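Local structure of 6-phosphogluconate dehydratase (Shewanella oneidensis, 2GP4) at residues Ile183-Phe188 and Ser296-Val301; Glu275-Met280 and Leu412-Gly417; Glu300-Lys305 and Ala334-Asn339; Val492-Gln497 and Leu526-Arg531; Pro499-Met504 and Thr546-Asp551. The protein catalyses the dehydration of 6-phosphogluconate in the Entner-Doudoroff pathway, probably with an iron-sulfur cluster that this apo form lacks. One frame throughout, in Å; residues are numbered along the deposited sequence.

The five contacts fall into two groups. Contacts 1, 2 and 3 belong to the largely helical N-terminal part. Contacts 1 and 3, with centres about 11 Å apart, share helix 298-301 and meet where Leu-186 packs on Val-302 and Ala-334. Contact 2 stands apart at the surface, its centre about 24 Å from that of contact 1. Contacts 4 and 5 follow later, in the mainly beta C-terminal part. Their centres are about 10 Å apart, and their segments alternate along the chain. The mixed sheet holds the strands of contact 4. Hydrogen bonds from Asn-502 to Gln-497 and from Arg-531 to Met-504 connect the pair. One group packs mainly helices; the other ties sheet strands to the adjoining loops.

Contact 1: residues Ile183-Phe188 and Ser296-Val301; sequences IGALSF and SPIGEV
Leu-186 and Ile-298 form the centre of an apolar contact between the last part of helix 179-186, with the residues after it, and the short helix 298-301. Leu-186 does its touching with one branch. Its CG lies beside the backbone N and opposite the carbonyl carbon (chi1 -64°), and CD2 reaches over the opening turn of the second helix. Leu-186 CD2 lies 3.8 Å from Gly-299 CA and 3.9 Å from Ile-298 O. The methyl group packs directly on the backbone at Gly-299. Side-chain spacings are wider. Leu-186 CD2 is 4.4 Å from Ile-298 CG1, and Ala-185 CB is 4.4 Å from Ile-298 CD1. The other branch of Ile-298 meets backbone: Ile-298 CG2 is 4.1 Å from Ala-185 O.

The polar bonds run within each segment or to neighbours. Pro-297, at the N-cap position, accepts at its O from both Glu-300 N and Val-301 N. Leu-186 O bonds Tyr-43 OH, and Gly-299 O bonds Arg-40 NH1. Gly-299 also bonds the backbone of Gly-189, just past the first segment. Met-193 of strand 193-195 covers Ala-185 and Ile-298. The two segments therefore meet through buried methyl groups and backbone surface, without direct polar pairing.

Contact 2: residues Glu275-Met280 and Leu412-Gly417; sequences EALNKM and LRWVDG
Leu-412 and Trp-414 join a strand to the flank of helix 272-287 in an apolar contact near the protein surface. The strand, 411-416, pairs with 403-408 in a two-stranded antiparallel sheet. The axes of helix segment 275-280 and strand segment 412-416 run at 90° to each other, 9.8 Å apart. Residues 412 and 414, two apart on the strand, supply the side chains that touch the helix.

Leu-412 fits among three helix residues, and its two methyl groups divide the work. Leu-412 CD2 lies 3.8 Å from Met-280 CB and also meets Ala-276 through its CB and O. Leu-412 CD1 turns to the next residue, 3.9 Å from Leu-277 CD2. Carrying CG opposite the backbone N (chi1 170°) helps send this fork into the helix side.

Trp-414 brings the far end of its six-membered ring. Leu-277 CD2 comes in at a slant, 3.7 Å from Trp-414 CZ2. Met-280, a selenomethionine here, meets the ring at its edge, with Met-280 CG close to the ring plane and 3.9 Å from Trp-414 CH2. The chain of Met-280 bends about its CB-CG bond (chi2 65°), and it is CB and CG rather than the selenium that make this contact.

The polar end of the indole is held elsewhere: Trp-414 NE1 bonds Pro-262 O. The same ring bonds a loop through its N-H and packs on the helix through its carbon end. Cohesion between the two segments rests on hydrocarbon contact.

Contact 3: residues Glu300-Lys305 and Ala334-Asn339; sequences EVVNEK and AGIIVN
Asn-303, on whose backbone Ile-336 CD1 packs, makes the clearest side-chain hydrogen bond here. Asn-303 ND2 donates to Glu-300 O at 3.1 Å, with an N-H...O angle of 163°. The acceptor lies close to the plane of the amide, and the donor lies in the carbonyl plane. Asn-303 OD1, on the same amide, takes a weak bond from Lys-305 N, 2.9 Å away but bent to 116°. This is a capping bond, with Asn-303 at the N-cap position of helix 304-316. One side chain thus links the last turn of helix 298-301 to the first turn of the next helix. Ser-306 OG adds to the junction by bonding both Val-301 O and Asn-303 N.

Across this junction runs the link 334-339, which joins helix 322-333 to helix 340-347. Its start is a Schellman motif. Gly-335, with positive phi, is the C-prime residue, and Ile-336 N reaches back to Ala-331 O.

Ile-336 leaves this turn pointing at the junction. Ile-336 CD1 rests on the backbone, 3.5 Å from Asn-303 C and 3.7 Å from Glu-304 N. Nearer its CB, Ile-336 CG1 and CG2 are each 4.1 Å from Glu-304 CG, where the two side chains slant across one another. Val-302 CG1 adds an apolar touch, 3.9 Å from Ala-334 CB. Helix 23-51 lies along this region: Ile-32 touches Ile-336, Ile-33 touches Glu-304, and Arg-40 NH1 bonds Ala-334 O.

Contact 4: residues Val492-Gln497 and Leu526-Arg531; sequences VVVKGQ and LMTDGR
Thr-528 holds OG1 opposite its own backbone N (chi1 -172°), which sets the hydroxyl against Val-494 O. Asp-529 has its CG between the backbone N and the carbonyl carbon (chi1 46°), and this brings the carboxylate to the turn at Gly-496 and Gln-497.

The Thr-528 hydroxyl works in two directions. Thr-528 OG1 donates to Val-494 O at 2.7 Å and accepts from Gly-530 N, which makes an ST turn. The carboxylate of Asp-529 takes one N-H on each oxygen from the other segment. Gln-497 N comes to Asp-529 OD1 at 2.9 Å from above the carboxylate plane. Gly-496 N reaches Asp-529 OD2 at 3.2 Å on the syn side, and this OD2 also bonds Ala-549 N. Gln-497 turns its amide back, so that NE2 bonds Lys-495 O while OE1 bonds Asn-502 ND2. A water then joins Gln-497 O, 2.8 Å away, to Arg-531 N.

Further back the two chains are ordinary strands. Met-527 N donates to Val-492 O at 3.0 Å, and Val-494 N donates to Met-527 O at 2.9 Å. Val-492 and Leu-526 run alongside each other on the same face, with Val-492 CB 3.9 Å from Leu-526 CD1. Leu-514 of helix 511-519 covers both. Val-493 and Met-527 face the other side, where Ile-564 touches them.

Strands 490-494 and 524-528 are parallel neighbours in the mixed sheet of the C-terminal part. With helix 511-519 between them in the chain and packed on one face, they form a beta-alpha-beta crossover.

Contact 5: residues Pro499-Met504 and Thr546-Asp551; sequences PKANGM and TPEAID
Glu-548 points its carboxylate at the first turn of helix 499-502, its chain slanting across that of Lys-500. CG sits between the backbone N and the carbonyl carbon (chi1 67°). With the chain extended beyond CG, the carboxylate reaches two neighbouring peptide N-H groups. Glu-548 OE1 accepts from Lys-500 N at 2.9 Å, on the syn side and slightly out of the carboxylate plane. Glu-548 OE2 takes a weak bond from Ala-501 N at 3.1 Å, with an angle of 132°. Pro-499 has no N-H to offer, and Pro-499 CD lies 3.4 Å from Glu-548 OE1.

Lys-500 and Asp-551 cross at about a right angle. The end of the lysine passes in front of the two carboxylate oxygens and bends at its last torsion, which brings NZ to the syn lone pair of OD2. In this salt bridge Lys-500 NZ is 2.8 Å from Asp-551 OD2. Lys-500 NZ also bonds Leu-611 O.

Ile-550 comes from beside these polar groups. Ile-550 CD1 lies over the peptide between Lys-500 and Ala-501, 3.5 Å from Lys-500 C. Ile-550 CD1 is also 3.6 Å from Lys-500 CB and 4.1 Å from Ala-501 CB.

The loop after strand 541-546 is thus fitted to the helix start by charge and shape together. The same loop is also tied through Ala-549 N, which bonds Asp-529 OD2. The buried carboxylate of Glu-548 gains one good and one weak backbone donor, and the partial positive charge of a helix start probably suits it, while the Lys-500 to Asp-551 pair adds a charged tie at the exposed rim.

Contact 1: residues Ile183-Phe188 and Ser296-Val301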
# COMPACT_ATOMS: atom_id res chain seq x y z
N ILE A 183 -2.89 9.89 7.10
CA ILE A 183 -3.83 9.67 8.20
C ILE A 183 -3.90 10.90 9.11
O ILE A 183 -5.00 11.40 9.39
CB ILE A 183 -3.46 8.41 9.04
CG1 ILE A 183 -3.62 7.14 8.20
CG2 ILE A 183 -4.33 8.33 10.30
CD1 ILE A 183 -2.93 5.91 8.76
N GLY A 184 -2.74 11.38 9.56
CA GLY A 184 -2.67 12.55 10.43
C GLY A 184 -3.24 13.78 9.75
O GLY A 184 -3.95 14.57 10.38
N ALA A 185 -2.92 13.95 8.47
CA ALA A 185 -3.40 15.08 7.69
C ALA A 185 -4.92 15.11 7.59
O ALA A 185 -5.53 16.18 7.69
CB ALA A 185 -2.79 15.06 6.30
N LEU A 186 -5.55 13.95 7.41
CA LEU A 186 -7.01 13.89 7.30
C LEU A 186 -7.75 14.30 8.58
O LEU A 186 -8.95 14.62 8.53
CB LEU A 186 -7.47 12.52 6.79
CG LEU A 186 -7.01 12.20 5.36
CD1 LEU A 186 -7.07 10.70 5.10
CD2 LEU A 186 -7.80 12.99 4.30
N SER A 187 -7.05 14.33 9.71
CA SER A 187 -7.59 14.94 10.93
C SER A 187 -7.80 16.44 10.75
O SER A 187 -8.64 17.04 11.42
CB SER A 187 -6.68 14.68 12.13
OG SER A 187 -7.08 13.51 12.82
N PHE A 188 -7.03 17.03 9.84
CA PHE A 188 -7.12 18.44 9.52
C PHE A 188 -7.58 18.59 8.08
O PHE A 188 -7.07 19.42 7.33
CB PHE A 188 -5.78 19.13 9.78
CG PHE A 188 -5.39 19.14 11.24
CD1 PHE A 188 -4.89 18.00 11.85
CD2 PHE A 188 -5.57 20.29 12.00
CE1 PHE A 188 -4.55 18.01 13.20
CE2 PHE A 188 -5.23 20.31 13.35
CZ PHE A 188 -4.72 19.16 13.95
N SER A 296 -9.57 23.48 -2.27
CA SER A 296 -9.40 22.03 -2.40
C SER A 296 -8.85 21.40 -1.12
O SER A 296 -7.66 21.09 -1.03
CB SER A 296 -8.48 21.72 -3.59
OG SER A 296 -8.99 22.26 -4.80
N PRO A 297 -9.73 21.20 -0.11
CA PRO A 297 -9.30 20.60 1.15
C PRO A 297 -8.92 19.12 0.98
O PRO A 297 -9.58 18.40 0.23
CB PRO A 297 -10.53 20.76 2.05
CG PRO A 297 -11.67 20.86 1.14
CD PRO A 297 -11.16 21.52 -0.11
N ILE A 298 -7.86 18.69 1.66
CA ILE A 298 -7.36 17.31 1.51
C ILE A 298 -8.42 16.25 1.82
O ILE A 298 -8.44 15.20 1.18
CB ILE A 298 -6.05 17.06 2.32
CG1 ILE A 298 -5.41 15.73 1.88
CG2 ILE A 298 -6.31 17.10 3.82
CD1 ILE A 298 -3.91 15.65 2.07
N GLY A 299 -9.29 16.53 2.78
CA GLY A 299 -10.37 15.62 3.16
C GLY A 299 -11.44 15.45 2.10
O GLY A 299 -12.29 14.57 2.20
N GLU A 300 -11.39 16.32 1.08
CA GLU A 300 -12.28 16.22 -0.08
C GLU A 300 -11.56 15.62 -1.28
O GLU A 300 -12.16 14.87 -2.05
CB GLU A 300 -12.84 17.59 -0.46
CG GLU A 300 -14.02 18.03 0.38
CD GLU A 300 -14.66 19.30 -0.16
OE1 GLU A 300 -14.25 19.77 -1.25
OE2 GLU A 300 -15.58 19.83 0.52
N VAL A 301 -10.28 15.95 -1.44
CA VAL A 301 -9.46 15.38 -2.50
C VAL A 301 -9.36 13.86 -2.30
O VAL A 301 -9.49 13.09 -3.25
CB VAL A 301 -8.06 16.03 -2.57
CG1 VAL A 301 -7.19 15.35 -3.63
CG2 VAL A 301 -8.18 17.51 -2.86

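Contact 2: residues Glu275-Met280 and Leu412-Gly417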
# COMPACT_ATOMS: atom_id res chain seq x y z
N GLU A 275 14.04 21.57 -7.92
CA GLU A 275 13.98 22.86 -7.24
C GLU A 275 12.74 23.64 -7.68
O GLU A 275 12.04 24.20 -6.84
CB GLU A 275 15.25 23.69 -7.45
CG GLU A 275 15.41 24.77 -6.37
CD GLU A 275 16.68 25.61 -6.51
OE1 GLU A 275 17.78 25.03 -6.63
OE2 GLU A 275 16.56 26.85 -6.48
N ALA A 276 12.47 23.65 -8.98
CA ALA A 276 11.29 24.33 -9.53
C ALA A 276 9.97 23.72 -9.04
O ALA A 276 9.01 24.44 -8.76
CB ALA A 276 11.35 24.35 -11.06
N LEU A 277 9.92 22.39 -8.95
CA LEU A 277 8.73 21.68 -8.46
C LEU A 277 8.45 21.92 -6.98
O LEU A 277 7.29 21.88 -6.56
CB LEU A 277 8.84 20.18 -8.74
CG LEU A 277 8.74 19.70 -10.19
CD1 LEU A 277 8.97 18.21 -10.26
CD2 LEU A 277 7.41 20.08 -10.84
N ASN A 278 9.50 22.16 -6.20
CA ASN A 278 9.35 22.55 -4.80
C ASN A 278 8.73 23.94 -4.69
O ASN A 278 7.95 24.21 -3.78
CB ASN A 278 10.69 22.52 -4.06
CG ASN A 278 11.27 21.11 -3.95
OD1 ASN A 278 10.55 20.11 -3.95
ND2 ASN A 278 12.59 21.03 -3.84
N LYS A 279 9.09 24.81 -5.63
CA LYS A 279 8.57 26.17 -5.66
C LYS A 279 7.11 26.18 -6.07
O LYS A 279 6.29 26.92 -5.50
CB LYS A 279 9.39 27.05 -6.62
CG LYS A 279 10.90 26.89 -6.54
CD LYS A 279 11.52 27.64 -5.37
CE LYS A 279 13.04 27.66 -5.47
NZ LYS A 279 13.53 28.37 -6.69
N MSE A 280 6.77 25.36 -7.06
CA MSE A 280 5.41 25.26 -7.57
C MSE A 280 4.47 24.69 -6.50
O MSE A 280 3.34 25.17 -6.35
CB MSE A 280 5.35 24.42 -8.84
CG MSE A 280 4.02 24.47 -9.56
SE MSE A 280 3.65 26.25 -10.23
CE MSE A 280 1.70 26.18 -10.29
N LEU A 412 9.38 26.22 -16.00
CA LEU A 412 8.67 25.00 -15.65
C LEU A 412 7.38 24.87 -16.45
O LEU A 412 6.47 25.69 -16.32
CB LEU A 412 8.39 24.97 -14.15
CG LEU A 412 7.45 23.89 -13.59
CD1 LEU A 412 7.98 22.48 -13.85
CD2 LEU A 412 7.23 24.12 -12.09
N ARG A 413 7.30 23.82 -17.28
CA ARG A 413 6.13 23.56 -18.10
C ARG A 413 5.68 22.11 -17.96
O ARG A 413 6.50 21.21 -17.73
CB ARG A 413 6.42 23.81 -19.58
CG ARG A 413 7.11 25.12 -19.90
CD ARG A 413 7.26 25.27 -21.40
NE ARG A 413 5.97 25.47 -22.04
CZ ARG A 413 5.55 26.64 -22.53
NH1 ARG A 413 6.33 27.71 -22.46
NH2 ARG A 413 4.35 26.72 -23.08
N TRP A 414 4.38 21.89 -18.11
CA TRP A 414 3.84 20.53 -18.20
C TRP A 414 3.52 20.19 -19.66
O TRP A 414 2.88 20.97 -20.36
CB TRP A 414 2.62 20.36 -17.28
CG TRP A 414 3.00 19.90 -15.89
CD1 TRP A 414 3.07 18.61 -15.45
CD2 TRP A 414 3.38 20.72 -14.77
NE1 TRP A 414 3.46 18.57 -14.13
CE2 TRP A 414 3.65 19.85 -13.69
CE3 TRP A 414 3.52 22.10 -14.58
CZ2 TRP A 414 4.06 20.32 -12.43
CZ3 TRP A 414 3.92 22.57 -13.32
CH2 TRP A 414 4.18 21.68 -12.26
N VAL A 415 4.02 19.04 -20.10
CA VAL A 415 3.86 18.61 -21.50
C VAL A 415 3.15 17.26 -21.57
O VAL A 415 3.04 16.56 -20.57
CB VAL A 415 5.23 18.54 -22.24
CG1 VAL A 415 5.87 19.92 -22.34
CG2 VAL A 415 6.17 17.57 -21.56
N ASP A 416 2.67 16.91 -22.76
CA ASP A 416 2.00 15.63 -22.98
C ASP A 416 2.94 14.46 -22.72
O ASP A 416 4.07 14.44 -23.21
CB ASP A 416 1.44 15.53 -24.40
CG ASP A 416 0.02 16.07 -24.51
OD1 ASP A 416 -0.45 16.80 -23.61
OD2 ASP A 416 -0.64 15.74 -25.52
N GLY A 417 2.46 13.49 -21.94
CA GLY A 417 3.20 12.27 -21.67
C GLY A 417 3.10 11.28 -22.82
O GLY A 417 2.34 11.50 -23.77

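Contact 3: residues Glu300-Lys305 and Ala334-Asn339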
# COMPACT_ATOMS: atom_id res chain seq x y z
N GLU A 300 -11.39 16.32 1.08
CA GLU A 300 -12.28 16.22 -0.08
C GLU A 300 -11.56 15.62 -1.28
O GLU A 300 -12.16 14.87 -2.05
CB GLU A 300 -12.84 17.59 -0.46
CG GLU A 300 -14.02 18.03 0.38
CD GLU A 300 -14.66 19.30 -0.16
OE1 GLU A 300 -14.25 19.77 -1.25
OE2 GLU A 300 -15.58 19.83 0.52
N VAL A 301 -10.28 15.95 -1.44
CA VAL A 301 -9.46 15.38 -2.50
C VAL A 301 -9.36 13.86 -2.30
O VAL A 301 -9.49 13.09 -3.25
CB VAL A 301 -8.06 16.03 -2.57
CG1 VAL A 301 -7.19 15.35 -3.63
CG2 VAL A 301 -8.18 17.51 -2.86
N VAL A 302 -9.17 13.45 -1.04
CA VAL A 302 -9.35 12.06 -0.66
C VAL A 302 -10.85 11.81 -0.59
O VAL A 302 -11.56 12.40 0.24
CB VAL A 302 -8.65 11.72 0.68
CG1 VAL A 302 -8.98 10.30 1.11
CG2 VAL A 302 -7.12 11.92 0.57
N ASN A 303 -11.34 10.96 -1.49
CA ASN A 303 -12.75 10.59 -1.55
C ASN A 303 -12.86 9.18 -2.09
O ASN A 303 -11.84 8.56 -2.39
CB ASN A 303 -13.56 11.58 -2.42
CG ASN A 303 -13.07 11.64 -3.85
OD1 ASN A 303 -13.11 10.65 -4.58
ND2 ASN A 303 -12.62 12.81 -4.26
N GLU A 304 -14.09 8.67 -2.21
CA GLU A 304 -14.33 7.30 -2.64
C GLU A 304 -13.70 6.98 -4.00
O GLU A 304 -13.07 5.94 -4.16
CB GLU A 304 -15.83 6.99 -2.65
CG GLU A 304 -16.54 7.19 -1.30
CD GLU A 304 -17.26 8.54 -1.18
OE1 GLU A 304 -16.73 9.57 -1.62
OE2 GLU A 304 -18.38 8.55 -0.63
N LYS A 305 -13.85 7.89 -4.96
CA LYS A 305 -13.31 7.70 -6.31
C LYS A 305 -11.79 7.69 -6.32
O LYS A 305 -11.17 6.90 -7.04
CB LYS A 305 -13.82 8.78 -7.26
CG LYS A 305 -15.29 8.67 -7.62
CD LYS A 305 -15.75 9.94 -8.31
CE LYS A 305 -17.26 10.03 -8.34
NZ LYS A 305 -17.85 9.15 -9.39
N ALA A 334 -10.90 9.21 6.58
CA ALA A 334 -11.70 10.14 5.78
C ALA A 334 -13.16 9.73 5.68
O ALA A 334 -13.89 10.23 4.82
CB ALA A 334 -11.09 10.29 4.39
N GLY A 335 -13.58 8.81 6.55
CA GLY A 335 -14.97 8.35 6.59
C GLY A 335 -15.35 7.35 5.51
O GLY A 335 -16.53 7.08 5.29
N ILE A 336 -14.34 6.80 4.84
CA ILE A 336 -14.56 5.88 3.73
C ILE A 336 -14.21 4.45 4.13
O ILE A 336 -13.09 4.18 4.58
CB ILE A 336 -13.76 6.31 2.48
CG1 ILE A 336 -14.17 7.73 2.06
CG2 ILE A 336 -13.98 5.34 1.32
CD1 ILE A 336 -13.09 8.54 1.37
N ILE A 337 -15.17 3.54 3.97
CA ILE A 337 -15.01 2.16 4.41
C ILE A 337 -14.77 1.22 3.22
O ILE A 337 -15.66 1.03 2.39
CB ILE A 337 -16.23 1.67 5.24
CG1 ILE A 337 -16.58 2.70 6.33
CG2 ILE A 337 -15.96 0.27 5.82
CD1 ILE A 337 -17.77 2.34 7.20
N VAL A 338 -13.56 0.66 3.16
CA VAL A 338 -13.16 -0.28 2.10
C VAL A 338 -12.75 -1.62 2.72
O VAL A 338 -12.03 -1.66 3.73
CB VAL A 338 -11.96 0.29 1.28
CG1 VAL A 338 -11.43 -0.74 0.28
CG2 VAL A 338 -12.34 1.57 0.55
N ASN A 339 -13.20 -2.73 2.14
CA ASN A 339 -12.83 -4.06 2.64
C ASN A 339 -12.14 -4.95 1.58
O ASN A 339 -11.92 -4.51 0.46
CB ASN A 339 -14.02 -4.77 3.32
CG ASN A 339 -15.21 -5.00 2.38
OD1 ASN A 339 -16.36 -5.08 2.83
ND2 ASN A 339 -14.95 -5.10 1.08

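Contact 4: residues Val492-Gln497 and Leu526-Arg531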
# COMPACT_ATOMS: atom_id res chain seq x y z
N VAL A 492 2.55 -24.96 5.91
CA VAL A 492 3.29 -24.37 7.03
C VAL A 492 2.50 -23.21 7.65
O VAL A 492 2.28 -22.17 7.01
CB VAL A 492 4.70 -23.91 6.60
CG1 VAL A 492 5.44 -23.25 7.77
CG2 VAL A 492 5.51 -25.07 6.05
N VAL A 493 2.06 -23.41 8.89
CA VAL A 493 1.27 -22.42 9.62
C VAL A 493 2.18 -21.67 10.58
O VAL A 493 2.81 -22.26 11.46
CB VAL A 493 0.13 -23.10 10.43
CG1 VAL A 493 -0.59 -22.09 11.34
CG2 VAL A 493 -0.86 -23.81 9.50
N VAL A 494 2.24 -20.35 10.39
CA VAL A 494 3.03 -19.48 11.24
C VAL A 494 2.09 -18.54 12.00
O VAL A 494 1.50 -17.63 11.42
CB VAL A 494 4.05 -18.67 10.43
CG1 VAL A 494 5.00 -17.93 11.35
CG2 VAL A 494 4.83 -19.57 9.46
N LYS A 495 1.95 -18.77 13.30
CA LYS A 495 1.02 -18.00 14.09
C LYS A 495 1.74 -17.04 15.04
O LYS A 495 2.97 -17.07 15.14
CB LYS A 495 0.04 -18.92 14.83
CG LYS A 495 0.71 -19.95 15.73
CD LYS A 495 -0.32 -20.69 16.54
CE LYS A 495 0.34 -21.61 17.55
NZ LYS A 495 -0.68 -22.44 18.25
N GLY A 496 0.96 -16.18 15.70
CA GLY A 496 1.49 -15.16 16.61
C GLY A 496 2.26 -14.08 15.87
O GLY A 496 3.23 -13.53 16.40
N GLN A 497 1.83 -13.78 14.65
CA GLN A 497 2.56 -12.84 13.80
C GLN A 497 1.69 -11.66 13.38
O GLN A 497 2.09 -10.85 12.55
CB GLN A 497 3.12 -13.56 12.55
CG GLN A 497 4.04 -14.76 12.83
CD GLN A 497 5.20 -14.45 13.77
OE1 GLN A 497 5.92 -13.46 13.60
NE2 GLN A 497 5.40 -15.32 14.76
N LEU A 526 1.75 -21.55 2.52
CA LEU A 526 1.93 -20.78 3.74
C LEU A 526 0.60 -20.26 4.24
O LEU A 526 -0.24 -19.85 3.45
CB LEU A 526 2.84 -19.57 3.50
CG LEU A 526 4.35 -19.64 3.69
CD1 LEU A 526 4.73 -20.39 4.96
CD2 LEU A 526 5.01 -20.22 2.48
N MSE A 527 0.43 -20.28 5.55
CA MSE A 527 -0.69 -19.61 6.19
C MSE A 527 -0.19 -18.88 7.43
O MSE A 527 0.39 -19.49 8.32
CB MSE A 527 -1.79 -20.61 6.55
CG MSE A 527 -3.11 -19.94 6.91
SE MSE A 527 -4.43 -21.25 7.50
CE MSE A 527 -4.19 -22.48 6.02
N THR A 528 -0.41 -17.57 7.47
CA THR A 528 0.01 -16.78 8.62
C THR A 528 -0.98 -15.66 8.94
O THR A 528 -1.68 -15.16 8.05
CB THR A 528 1.46 -16.21 8.45
OG1 THR A 528 1.88 -15.59 9.68
CG2 THR A 528 1.55 -15.20 7.30
N ASP A 529 -1.05 -15.30 10.21
CA ASP A 529 -1.82 -14.13 10.63
C ASP A 529 -1.00 -12.86 10.45
O ASP A 529 -1.48 -11.75 10.69
CB ASP A 529 -2.33 -14.27 12.08
CG ASP A 529 -1.26 -14.76 13.05
OD1 ASP A 529 -0.05 -14.73 12.72
OD2 ASP A 529 -1.65 -15.17 14.17
N GLY A 530 0.24 -13.05 10.01
CA GLY A 530 1.14 -11.96 9.69
C GLY A 530 1.29 -11.73 8.20
O GLY A 530 0.34 -11.89 7.44
N ARG A 531 2.50 -11.36 7.79
CA ARG A 531 2.80 -10.94 6.43
C ARG A 531 4.26 -11.25 6.10
O ARG A 531 5.07 -11.46 6.99
CB ARG A 531 2.54 -9.43 6.29
CG ARG A 531 3.34 -8.56 7.27
CD ARG A 531 3.24 -7.09 6.94
NE ARG A 531 3.94 -6.26 7.92
CZ ARG A 531 4.17 -4.95 7.78
NH1 ARG A 531 3.74 -4.30 6.71
NH2 ARG A 531 4.82 -4.28 8.73
O HOH W 1 4.01 -10.51 10.53

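Contact 5: residues Pro499-Met504 and Thr546-Asp551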
# COMPACT_ATOMS: atom_id res chain seq x y z
N PRO A 499 -0.78 -8.09 14.01
CA PRO A 499 -0.59 -6.78 14.63
C PRO A 499 -0.50 -6.83 16.16
O PRO A 499 0.44 -6.28 16.74
CB PRO A 499 -1.83 -6.01 14.20
CG PRO A 499 -2.17 -6.59 12.88
CD PRO A 499 -1.85 -8.06 12.99
N LYS A 500 -1.45 -7.51 16.81
CA LYS A 500 -1.52 -7.53 18.27
C LYS A 500 -0.44 -8.39 18.92
O LYS A 500 0.03 -8.09 20.01
CB LYS A 500 -2.91 -7.98 18.75
CG LYS A 500 -4.05 -7.02 18.43
CD LYS A 500 -5.31 -7.40 19.23
CE LYS A 500 -6.52 -6.56 18.84
NZ LYS A 500 -7.00 -6.85 17.46
N ALA A 501 -0.04 -9.47 18.24
CA ALA A 501 0.93 -10.40 18.80
C ALA A 501 2.31 -9.79 18.94
O ALA A 501 2.87 -9.77 20.04
CB ALA A 501 0.98 -11.66 17.97
N ASN A 502 2.86 -9.31 17.83
CA ASN A 502 4.22 -8.77 17.80
C ASN A 502 4.38 -7.56 16.86
O ASN A 502 5.48 -7.29 16.37
CB ASN A 502 5.22 -9.88 17.44
CG ASN A 502 4.92 -10.55 16.09
OD1 ASN A 502 3.94 -10.20 15.41
ND2 ASN A 502 5.76 -11.50 15.70
N GLY A 503 3.30 -6.84 16.60
CA GLY A 503 3.35 -5.65 15.75
C GLY A 503 3.45 -5.95 14.27
O GLY A 503 3.77 -5.07 13.47
N MSE A 504 3.17 -7.21 13.91
CA MSE A 504 3.17 -7.70 12.53
C MSE A 504 4.46 -7.39 11.74
O MSE A 504 4.43 -6.60 10.79
CB MSE A 504 1.92 -7.19 11.79
CG MSE A 504 1.45 -8.04 10.62
SE MSE A 504 0.05 -7.13 9.58
CE MSE A 504 0.99 -5.45 9.31
N THR A 546 -7.22 -13.57 9.76
CA THR A 546 -7.97 -12.85 10.76
C THR A 546 -9.23 -13.65 11.08
O THR A 546 -9.90 -14.15 10.15
CB THR A 546 -8.30 -11.42 10.26
OG1 THR A 546 -7.08 -10.75 9.92
CG2 THR A 546 -9.03 -10.61 11.33
N PRO A 547 -9.57 -13.78 12.38
CA PRO A 547 -8.84 -13.26 13.56
C PRO A 547 -7.46 -13.91 13.74
O PRO A 547 -7.29 -15.09 13.45
CB PRO A 547 -9.76 -13.63 14.73
CG PRO A 547 -11.10 -13.85 14.13
CD PRO A 547 -10.81 -14.47 12.79
N GLU A 548 -6.49 -13.12 14.20
CA GLU A 548 -5.15 -13.64 14.47
C GLU A 548 -5.18 -14.62 15.65
O GLU A 548 -6.21 -14.75 16.33
CB GLU A 548 -4.13 -12.51 14.69
CG GLU A 548 -4.31 -11.63 15.93
CD GLU A 548 -3.14 -10.65 16.10
OE1 GLU A 548 -3.29 -9.46 15.75
OE2 GLU A 548 -2.06 -11.08 16.58
N ALA A 549 -4.06 -15.32 15.87
CA ALA A 549 -4.00 -16.37 16.89
C ALA A 549 -4.41 -15.86 18.28
O ALA A 549 -5.32 -16.43 18.89
CB ALA A 549 -2.61 -17.01 16.93
N ILE A 550 -3.78 -14.79 18.74
CA ILE A 550 -4.07 -14.25 20.08
C ILE A 550 -5.42 -13.52 20.19
O ILE A 550 -5.83 -13.14 21.29
CB ILE A 550 -2.92 -13.36 20.64
CG1 ILE A 550 -2.77 -12.06 19.84
CG2 ILE A 550 -1.60 -14.16 20.72
CD1 ILE A 550 -2.10 -10.96 20.63
N ASP A 551 -6.09 -13.31 19.06
CA ASP A 551 -7.46 -12.81 19.06
C ASP A 551 -8.49 -13.95 19.09
O ASP A 551 -9.70 -13.71 19.02
CB ASP A 551 -7.71 -11.88 17.87
CG ASP A 551 -7.47 -10.41 18.21
OD1 ASP A 551 -7.85 -9.98 19.32
OD2 ASP A 551 -6.92 -9.68 17.36